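Local coordinates for protein aromatic-L-amino-acid decarboxylase (Catharanthus roseus, PDB 6EEW) that decarboxylates L-tryptophan to tryptamine and 5-hydroxy-L-tryptophan to serotonin, working as a homodimer with pyridoxal 5'-phosphate as its cofactor, at residues D141-I146 and L380-Y385. Numbering follows the deposited sequence.
Sequences DWLAQI and LILRSY
L382 is a bump on its helix, and W142, L143 and I146 make the hollow that receives it, an i, i+1, i+4 patch on one side of helix 130-146. The axes of the two short segments approach to 11.8 Å and run at 58° to each other. L382 CD1 lies 4.0 Å from W142 CE3, on the benzo side of the indole, and L382 CD2 lies 4.1 Å from I146 CD1. L143 crosses L382 at about a right angle, and L143 CD1 lies across the fork, 4.2 Å from both L382 CD1 and L382 CD2, closing the hollow. W142 adds a bump of its own: its indole edge, rather than a face, lies along L382 CB and R383 CG, with W142 CZ3 3.9 Å from R383 CG, which lies in the ring plane. With CG anti to the carbonyl carbon (chi1 -83°), the indole extends toward helix 375-409. Its NE1, on the pyrrole side, donates to P64 O of the second subunit, and the ring also meets that of W379. An alanine in place of W142 would probably leave a gap beside L382 CD1 and R383 CG, and P64 O of the neighbouring subunit without this donor. R383 offers this contact its CG methylene; beyond a bend at chi3 its guanidinium forms salt bridges to D80 and E72 of the second subunit. The two helices pack in the PLP-binding domain of this fold-type I decarboxylase, beside the seven-stranded sheet that L143 touches through C329 and W331. The principle illustrated is a division of labour: no hydrogen bond joins the two segments, so their mutual fit rests on apolar shape, whereas the polar ends of W142 and R383 are spent on the dimer interface, to which this packing is probably tied.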
ATOM      1  N   ASP A 141      13.707  -0.544  15.107  1.00 52.60           N
ATOM      2  CA  ASP A 141      14.312  -0.831  16.404  1.00 46.15           C
ATOM      3  C   ASP A 141      14.169   0.357  17.373  1.00 49.75           C
ATOM      4  O   ASP A 141      13.921   0.167  18.576  1.00 43.79           O
ATOM      5  CB  ASP A 141      15.781  -1.213  16.212  1.00 50.20           C
ATOM      6  CG  ASP A 141      15.974  -2.697  15.864  1.00 53.99           C
ATOM      7  OD1 ASP A 141      14.977  -3.406  15.619  1.00 54.77           O
ATOM      8  OD2 ASP A 141      17.137  -3.159  15.838  1.00 54.45           O
ATOM      9  N   TRP A 142      14.302   1.589  16.870  1.00 43.77           N
ATOM     10  CA  TRP A 142      14.013   2.774  17.682  1.00 40.86           C
ATOM     11  C   TRP A 142      12.631   2.691  18.289  1.00 41.72           C
ATOM     12  O   TRP A 142      12.446   2.823  19.505  1.00 44.59           O
ATOM     13  CB  TRP A 142      14.077   4.040  16.831  1.00 31.45           C
ATOM     14  CG  TRP A 142      15.418   4.589  16.644  1.00 33.89           C
ATOM     15  CD1 TRP A 142      16.592   3.941  16.813  1.00 31.06           C
ATOM     16  CD2 TRP A 142      15.736   5.912  16.220  1.00 29.75           C
ATOM     17  NE1 TRP A 142      17.646   4.784  16.525  1.00 32.89           N
ATOM     18  CE2 TRP A 142      17.142   6.006  16.165  1.00 35.13           C
ATOM     19  CE3 TRP A 142      14.969   7.035  15.900  1.00 32.98           C
ATOM     20  CZ2 TRP A 142      17.802   7.178  15.800  1.00 32.15           C
ATOM     21  CZ3 TRP A 142      15.620   8.205  15.535  1.00 34.36           C
ATOM     22  CH2 TRP A 142      17.027   8.269  15.493  1.00 33.10           C
ATOM     23  N   LEU A 143      11.634   2.506  17.430  1.00 38.17           N
ATOM     24  CA  LEU A 143      10.262   2.501  17.899  1.00 44.73           C
ATOM     25  C   LEU A 143      10.024   1.348  18.856  1.00 47.17           C
ATOM     26  O   LEU A 143       9.373   1.515  19.891  1.00 48.30           O
ATOM     27  CB  LEU A 143       9.327   2.452  16.707  1.00 44.44           C
ATOM     28  CG  LEU A 143       8.046   3.254  16.813  1.00 53.63           C
ATOM     29  CD1 LEU A 143       8.346   4.598  17.395  1.00 55.88           C
ATOM     30  CD2 LEU A 143       7.487   3.406  15.397  1.00 61.57           C
ATOM     31  N   ALA A 144      10.593   0.180  18.550  1.00 50.22           N
ATOM     32  CA  ALA A 144      10.445  -0.960  19.439  1.00 41.03           C
ATOM     33  C   ALA A 144      10.958  -0.629  20.835  1.00 49.83           C
ATOM     34  O   ALA A 144      10.345  -1.023  21.838  1.00 38.72           O
ATOM     35  CB  ALA A 144      11.190  -2.162  18.863  1.00 36.63           C
ATOM     36  N   GLN A 145      12.093   0.076  20.916  1.00 58.11           N
ATOM     37  CA  GLN A 145      12.640   0.452  22.217  1.00 52.31           C
ATOM     38  C   GLN A 145      11.760   1.478  22.922  1.00 54.32           C
ATOM     39  O   GLN A 145      11.571   1.408  24.146  1.00 50.51           O
ATOM     40  CB  GLN A 145      14.048   1.017  22.062  1.00 53.10           C
ATOM     41  CG  GLN A 145      15.064   0.055  21.510  1.00 53.09           C
ATOM     42  CD  GLN A 145      16.370   0.765  21.215  1.00 56.35           C
ATOM     43  OE1 GLN A 145      17.118   1.088  22.130  1.00 63.30           O
ATOM     44  NE2 GLN A 145      16.624   1.061  19.944  1.00 47.65           N
ATOM     45  N   ILE A 146      11.239   2.466  22.186  1.00 49.29           N
ATOM     46  CA  ILE A 146      10.331   3.405  22.837  1.00 47.26           C
ATOM     47  C   ILE A 146       9.149   2.641  23.414  1.00 52.82           C
ATOM     48  O   ILE A 146       8.729   2.874  24.551  1.00 50.60           O
ATOM     49  CB  ILE A 146       9.878   4.506  21.858  1.00 43.61           C
ATOM     50  CG1 ILE A 146      11.051   5.404  21.459  1.00 41.32           C
ATOM     51  CG2 ILE A 146       8.828   5.389  22.485  1.00 43.37           C
ATOM     52  CD1 ILE A 146      10.848   6.051  20.100  1.00 38.02           C
ATOM     53  N   LEU A 380      12.075  11.145  10.475  1.00 51.26           N
ATOM     54  CA  LEU A 380      11.987  12.587  10.656  1.00 47.90           C
ATOM     55  C   LEU A 380      11.053  12.933  11.800  1.00 45.06           C
ATOM     56  O   LEU A 380      11.320  13.877  12.531  1.00 45.37           O
ATOM     57  CB  LEU A 380      11.527  13.285   9.375  1.00 44.28           C
ATOM     58  CG  LEU A 380      12.632  13.819   8.448  1.00 41.44           C
ATOM     59  CD1 LEU A 380      13.568  12.674   8.078  1.00 38.12           C
ATOM     60  CD2 LEU A 380      12.041  14.443   7.194  1.00 38.29           C
ATOM     61  N   ILE A 381       9.986  12.166  12.006  1.00 43.38           N
ATOM     62  CA  ILE A 381       9.089  12.447  13.129  1.00 48.09           C
ATOM     63  C   ILE A 381       9.833  12.296  14.452  1.00 51.20           C
ATOM     64  O   ILE A 381       9.858  13.207  15.300  1.00 50.32           O
ATOM     65  CB  ILE A 381       7.870  11.511  13.076  1.00 49.99           C
ATOM     66  CG1 ILE A 381       7.038  11.761  11.819  1.00 52.49           C
ATOM     67  CG2 ILE A 381       7.030  11.646  14.344  1.00 44.35           C
ATOM     68  CD1 ILE A 381       5.891  10.764  11.654  1.00 53.50           C
ATOM     69  N   LEU A 382      10.433  11.126  14.649  1.00 46.58           N
ATOM     70  CA  LEU A 382      11.169  10.854  15.873  1.00 45.31           C
ATOM     71  C   LEU A 382      12.250  11.904  16.106  1.00 48.46           C
ATOM     72  O   LEU A 382      12.328  12.505  17.187  1.00 50.84           O
ATOM     73  CB  LEU A 382      11.748   9.446  15.809  1.00 38.27           C
ATOM     74  CG  LEU A 382      10.547   8.512  15.704  1.00 39.04           C
ATOM     75  CD1 LEU A 382      10.989   7.117  15.321  1.00 31.71           C
ATOM     76  CD2 LEU A 382       9.808   8.496  17.029  1.00 30.19           C
ATOM     77  N   ARG A 383      13.082  12.154  15.096  1.00 41.09           N
ATOM     78  CA  ARG A 383      14.180  13.098  15.278  1.00 43.31           C
ATOM     79  C   ARG A 383      13.692  14.529  15.496  1.00 52.04           C
ATOM     80  O   ARG A 383      14.327  15.285  16.236  1.00 59.24           O
ATOM     81  CB  ARG A 383      15.132  13.052  14.085  1.00 35.74           C
ATOM     82  CG  ARG A 383      15.990  11.812  14.050  1.00 40.60           C
ATOM     83  CD  ARG A 383      17.188  12.001  13.124  1.00 40.97           C
ATOM     84  NE  ARG A 383      18.104  13.009  13.625  1.00 37.49           N
ATOM     85  CZ  ARG A 383      19.177  13.447  12.966  1.00 43.49           C
ATOM     86  NH1 ARG A 383      19.480  12.982  11.754  1.00 49.82           N
ATOM     87  NH2 ARG A 383      19.953  14.340  13.524  1.00 40.05           N
ATOM     88  N   SER A 384      12.575  14.915  14.872  0.66 51.57           N
ATOM     89  CA  SER A 384      12.174  16.313  14.903  0.66 51.74           C
ATOM     90  C   SER A 384      11.413  16.673  16.170  0.66 53.51           C
ATOM     91  O   SER A 384      11.419  17.840  16.576  0.66 55.04           O
ATOM     92  CB  SER A 384      11.328  16.627  13.671  0.66 50.05           C
ATOM     93  OG  SER A 384      11.937  16.110  12.492  0.66 47.86           O
ATOM     94  N   TYR A 385      10.757  15.702  16.807  1.00 53.81           N
ATOM     95  CA  TYR A 385       9.981  15.979  18.004  1.00 54.51           C
ATOM     96  C   TYR A 385      10.550  15.381  19.280  1.00 59.00           C
ATOM     97  O   TYR A 385      10.463  16.025  20.333  1.00 49.80           O
ATOM     98  CB  TYR A 385       8.531  15.520  17.798  1.00 52.86           C
ATOM     99  CG  TYR A 385       7.935  16.240  16.608  1.00 61.11           C
ATOM    100  CD1 TYR A 385       8.100  17.616  16.462  1.00 66.72           C
ATOM    101  CD2 TYR A 385       7.250  15.560  15.610  1.00 54.62           C
ATOM    102  CE1 TYR A 385       7.578  18.294  15.370  1.00 64.61           C
ATOM    103  CE2 TYR A 385       6.723  16.232  14.516  1.00 53.16           C
ATOM    104  CZ  TYR A 385       6.885  17.597  14.398  1.00 61.49           C
ATOM    105  OH  TYR A 385       6.370  18.268  13.304  1.00 62.16           O
TER